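Local coordinates for protein PES4 (Saccharomyces cerevisiae, PDB 6EXX), which probably binds RNA, including poly(A), poly(U) and mRNA 3'-untranslated regions, and is represented here by the fourth of its RNA recognition motifs, at residues 20-25 / 61-66; 49-52 / 56-59. All blocks are in the same frame, centred on the assembly; numbering follows the deposited sequence.

How the contacts relate
Both contacts lie within a single RNA recognition motif and use helix 54-64; contact 1 is buried in the core, and contact 2 reaches from the core to its edge. Contact 1 sets the last part of that helix beside helix 16-25; contact 2 lays its beginning on the end of strand 44-51. Their centres are about 9 Å apart, and they touch where C23 SG packs 4.2 Å from F51 CE1. In chain order the segments run 20-25, 49-52, 56-59 and 61-66, which nests the short-range contact 2 inside the long loop closed by contact 1. Together they fix helix 54-64 both to its partner helix and to the sheet, whose other face typically meets RNA in this fold.

Contact 1 (20-25 / 61-66); sequences KYLCHQ and FNFLNN
L22 carries segment 20-25 into the contact, meeting F63 with both of its methyls and L64 with one. It lies two residues into the segment and suits the inner side of its helix: its CG lies beside its own backbone N (chi1 -66°), and the extended chain beyond carries the branched end across to the other helix. CD2 lies over one face of the F63 ring, 3.4 Å from F63 CE1, while L22 CD1 stands 3.6 Å from F63 CD1. The two side chains cross at about a right angle. The ring comes out to meet the leucine because F63 holds CG anti to its backbone N (chi1 -173°). An aromatic suits this partly exposed edge of the helix pair, since its broad flat ring can meet both leucine methyls at once. L22 CD1 also lies 3.8 Å from L64 CD2, an aliphatic contact on the more buried side, where a second leucine is well placed. No hydrogen bond joins the segments. F63 additionally makes a cation-pi contact with R67, L64 packs on L7 of strand 3-10, and F61 reaches L5, T76 and W78, so helix 54-64 lies against strands 3-10 and 72-78 with helix 16-25 at its flank.

Contact 2 (49-52 / 56-59); sequences IKFR and DATR
F51 and A57 form the close-packed half of this contact, where the end of a strand packs against the first turns of the helix that follows it. A57 CA stands over the F51 ring, 3.7 Å from its centroid and 17° off the ring normal, a CH-pi contact. The methyl adds to it, A57 CB lying 3.4 Å from F51 CD2. Alanine suits this close approach, because its single methyl lies beside the ring without holding the helix off it. I49 CG2 lies over the opposite face, toward the rim, 3.3 Å above the plane of the F51 ring, and this leaves the phenyl sandwiched between its own strand and the helix. With CG set beside its backbone N (chi1 -63°), F51 directs the ring toward that helix. In the βαββαβ fold of the RNA recognition motif, strand 44-51 is one of the two central strands, in the position that carries the RNP1 sequence; F51 probably corresponds to the last aromatic of RNP1, the one that faces the helices, whereas K50 points away from them. Packing thins toward D56. Its methylene still borders the ring, D56 CB being 3.9 Å from F51 CD1, but the carboxylate plane is turned 71° from that of the phenyl. D56 and R52 are partly exposed and border solvent, where polar residues suit because their charged ends can meet water. Here water takes over from direct contact: it accepts from R52 N at 2.8 Å and donates to D56 OD2 at 2.7 Å, sitting at the edge of the F51 ring, in its plane. R52 and D56 are oppositely charged without forming a salt bridge, since R52 NE is 5.4 Å from D56 OD2 and hydrogen-bonds to R29 O instead.

Contact 1 (20-25 / 61-66)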
# COMPACT_ATOMS: atom_id res chain seq x y z
N LYS A 20 1.13 -2.44 7.59
CA LYS A 20 0.30 -2.74 8.75
C LYS A 20 0.49 -1.66 9.81
O LYS A 20 -0.47 -1.21 10.45
CB LYS A 20 0.67 -4.11 9.30
CG LYS A 20 -0.17 -4.54 10.48
CD LYS A 20 0.13 -5.98 10.91
CE LYS A 20 1.49 -6.09 11.60
NZ LYS A 20 1.84 -7.50 11.99
N TYR A 21 1.73 -1.24 10.02
CA TYR A 21 2.03 -0.17 10.96
C TYR A 21 1.31 1.12 10.57
O TYR A 21 0.72 1.78 11.43
CB TYR A 21 3.54 0.03 11.01
CG TYR A 21 3.98 1.26 11.76
CD1 TYR A 21 4.11 1.25 13.14
CD2 TYR A 21 4.26 2.44 11.08
CE1 TYR A 21 4.52 2.38 13.82
CE2 TYR A 21 4.67 3.57 11.75
CZ TYR A 21 4.79 3.53 13.12
OH TYR A 21 5.19 4.65 13.81
N LEU A 22 1.35 1.48 9.29
CA LEU A 22 0.67 2.70 8.86
C LEU A 22 -0.82 2.64 9.17
O LEU A 22 -1.40 3.62 9.65
CB LEU A 22 0.86 2.92 7.37
CG LEU A 22 2.29 3.21 6.89
CD1 LEU A 22 2.32 3.39 5.38
CD2 LEU A 22 2.90 4.42 7.59
N CYS A 23 -1.43 1.49 8.92
CA CYS A 23 -2.84 1.34 9.21
C CYS A 23 -3.09 1.45 10.72
O CYS A 23 -4.01 2.15 11.15
CB CYS A 23 -3.36 0.01 8.66
SG CYS A 23 -3.45 -0.04 6.85
N HIS A 24 -2.27 0.78 11.52
CA HIS A 24 -2.41 0.86 12.97
C HIS A 24 -2.28 2.30 13.46
O HIS A 24 -3.01 2.74 14.34
CB HIS A 24 -1.34 -0.00 13.67
CG HIS A 24 -1.67 -1.46 13.71
ND1 HIS A 24 -0.69 -2.43 13.80
CD2 HIS A 24 -2.85 -2.12 13.68
CE1 HIS A 24 -1.25 -3.63 13.82
NE2 HIS A 24 -2.56 -3.47 13.75
N GLN A 25 -1.34 3.05 12.88
CA GLN A 25 -1.11 4.42 13.31
C GLN A 25 -2.32 5.32 13.04
O GLN A 25 -2.50 6.33 13.71
CB GLN A 25 0.16 4.99 12.66
CG GLN A 25 1.44 4.38 13.21
CD GLN A 25 1.62 4.66 14.68
OE1 GLN A 25 1.65 3.75 15.51
NE2 GLN A 25 1.72 5.94 15.01
N PHE A 61 -3.95 6.18 1.23
CA PHE A 61 -3.60 6.70 -0.08
C PHE A 61 -2.83 8.00 0.03
O PHE A 61 -1.80 8.20 -0.62
CB PHE A 61 -4.85 6.93 -0.92
CG PHE A 61 -4.57 7.59 -2.23
CD1 PHE A 61 -4.18 6.85 -3.32
CD2 PHE A 61 -4.66 8.96 -2.36
CE1 PHE A 61 -3.91 7.46 -4.53
CE2 PHE A 61 -4.38 9.57 -3.56
CZ PHE A 61 -4.01 8.82 -4.65
N ASN A 62 -3.31 8.91 0.86
CA ASN A 62 -2.66 10.21 0.98
C ASN A 62 -1.21 10.05 1.45
O ASN A 62 -0.33 10.76 0.97
CB ASN A 62 -3.42 11.11 1.95
CG ASN A 62 -4.71 11.66 1.37
OD1 ASN A 62 -4.89 11.71 0.16
ND2 ASN A 62 -5.58 12.12 2.24
N PHE A 63 -0.99 9.15 2.39
CA PHE A 63 0.35 8.92 2.92
C PHE A 63 1.29 8.29 1.89
O PHE A 63 2.46 8.65 1.79
CB PHE A 63 0.26 8.04 4.17
CG PHE A 63 1.57 7.88 4.88
CD1 PHE A 63 2.46 6.89 4.51
CD2 PHE A 63 1.91 8.71 5.93
CE1 PHE A 63 3.67 6.74 5.16
CE2 PHE A 63 3.12 8.55 6.59
CZ PHE A 63 3.99 7.57 6.20
N LEU A 64 0.78 7.32 1.14
CA LEU A 64 1.61 6.53 0.25
C LEU A 64 1.79 7.08 -1.14
O LEU A 64 2.80 6.80 -1.78
CB LEU A 64 1.06 5.11 0.12
CG LEU A 64 1.21 4.23 1.35
CD1 LEU A 64 0.46 2.93 1.14
CD2 LEU A 64 2.67 3.96 1.68
N ASN A 65 0.83 7.84 -1.65
CA ASN A 65 0.85 8.19 -3.05
C ASN A 65 2.06 9.05 -3.40
O ASN A 65 2.23 10.15 -2.88
CB ASN A 65 -0.44 8.89 -3.43
CG ASN A 65 -0.56 9.06 -4.91
OD1 ASN A 65 -0.36 8.11 -5.66
ND2 ASN A 65 -0.88 10.27 -5.34
N ASN A 66 2.93 8.52 -4.27
CA ASN A 66 4.17 9.19 -4.67
C ASN A 66 5.17 9.41 -3.56
O ASN A 66 6.06 10.24 -3.71
CB ASN A 66 3.88 10.48 -5.41
CG ASN A 66 3.10 10.25 -6.67
OD1 ASN A 66 3.33 9.27 -7.38
ND2 ASN A 66 2.16 11.12 -6.94

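Contact 2 (49-52 / 56-59)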
# COMPACT_ATOMS: atom_id res chain seq x y z
N ILE A 49 -4.06 -3.10 -0.70
CA ILE A 49 -4.71 -3.07 0.59
C ILE A 49 -6.20 -2.90 0.32
O ILE A 49 -6.61 -1.95 -0.37
CB ILE A 49 -4.22 -1.93 1.51
CG1 ILE A 49 -2.69 -1.97 1.65
CG2 ILE A 49 -4.92 -2.04 2.85
CD1 ILE A 49 -2.12 -0.75 2.36
N LYS A 50 -7.00 -3.81 0.86
CA LYS A 50 -8.44 -3.76 0.72
C LYS A 50 -9.01 -3.18 1.99
O LYS A 50 -8.85 -3.75 3.06
CB LYS A 50 -9.03 -5.15 0.49
CG LYS A 50 -10.53 -5.12 0.19
CD LYS A 50 -11.21 -6.48 0.31
CE LYS A 50 -10.59 -7.54 -0.56
NZ LYS A 50 -11.34 -8.81 -0.39
N PHE A 51 -9.66 -2.03 1.86
CA PHE A 51 -10.24 -1.30 2.98
C PHE A 51 -11.75 -1.49 3.07
O PHE A 51 -12.42 -1.79 2.07
CB PHE A 51 -9.94 0.19 2.86
CG PHE A 51 -8.47 0.52 2.91
CD1 PHE A 51 -7.83 0.68 4.13
CD2 PHE A 51 -7.74 0.69 1.75
CE1 PHE A 51 -6.50 1.00 4.19
CE2 PHE A 51 -6.41 1.00 1.81
CZ PHE A 51 -5.79 1.15 3.02
N ARG A 52 -12.28 -1.28 4.27
CA ARG A 52 -13.71 -1.40 4.51
C ARG A 52 -14.52 -0.29 3.85
O ARG A 52 -15.70 -0.49 3.57
CB ARG A 52 -13.98 -1.39 6.01
CG ARG A 52 -13.31 -2.52 6.74
CD ARG A 52 -13.26 -2.26 8.24
NE ARG A 52 -12.58 -3.34 8.95
CZ ARG A 52 -13.17 -4.46 9.37
NH1 ARG A 52 -14.46 -4.66 9.17
NH2 ARG A 52 -12.45 -5.37 10.00
N ASP A 56 -11.35 5.17 5.04
CA ASP A 56 -10.12 4.53 5.49
C ASP A 56 -9.07 4.56 4.38
O ASP A 56 -7.90 4.89 4.61
CB ASP A 56 -10.36 3.07 5.88
CG ASP A 56 -11.09 2.92 7.21
OD1 ASP A 56 -11.31 3.93 7.91
OD2 ASP A 56 -11.42 1.76 7.55
N ALA A 57 -9.47 4.17 3.18
CA ALA A 57 -8.53 4.11 2.08
C ALA A 57 -7.88 5.46 1.81
O ALA A 57 -6.69 5.54 1.50
CB ALA A 57 -9.21 3.59 0.83
N THR A 58 -8.67 6.52 1.91
CA THR A 58 -8.20 7.88 1.66
C THR A 58 -6.97 8.22 2.49
O THR A 58 -6.01 8.79 1.98
CB THR A 58 -9.34 8.87 1.99
OG1 THR A 58 -10.37 8.76 1.00
CG2 THR A 58 -8.86 10.31 2.03
N ARG A 59 -7.02 7.91 3.78
CA ARG A 59 -5.93 8.33 4.65
C ARG A 59 -4.62 7.63 4.29
O ARG A 59 -3.55 8.26 4.29
CB ARG A 59 -6.30 8.10 6.11
CG ARG A 59 -7.61 8.78 6.51
CD ARG A 59 -7.64 9.29 7.94
NE ARG A 59 -7.68 8.22 8.93
CZ ARG A 59 -8.76 7.52 9.25
NH1 ARG A 59 -9.92 7.74 8.64
NH2 ARG A 59 -8.68 6.58 10.18
O HOH W 1 -10.52 -0.51 6.37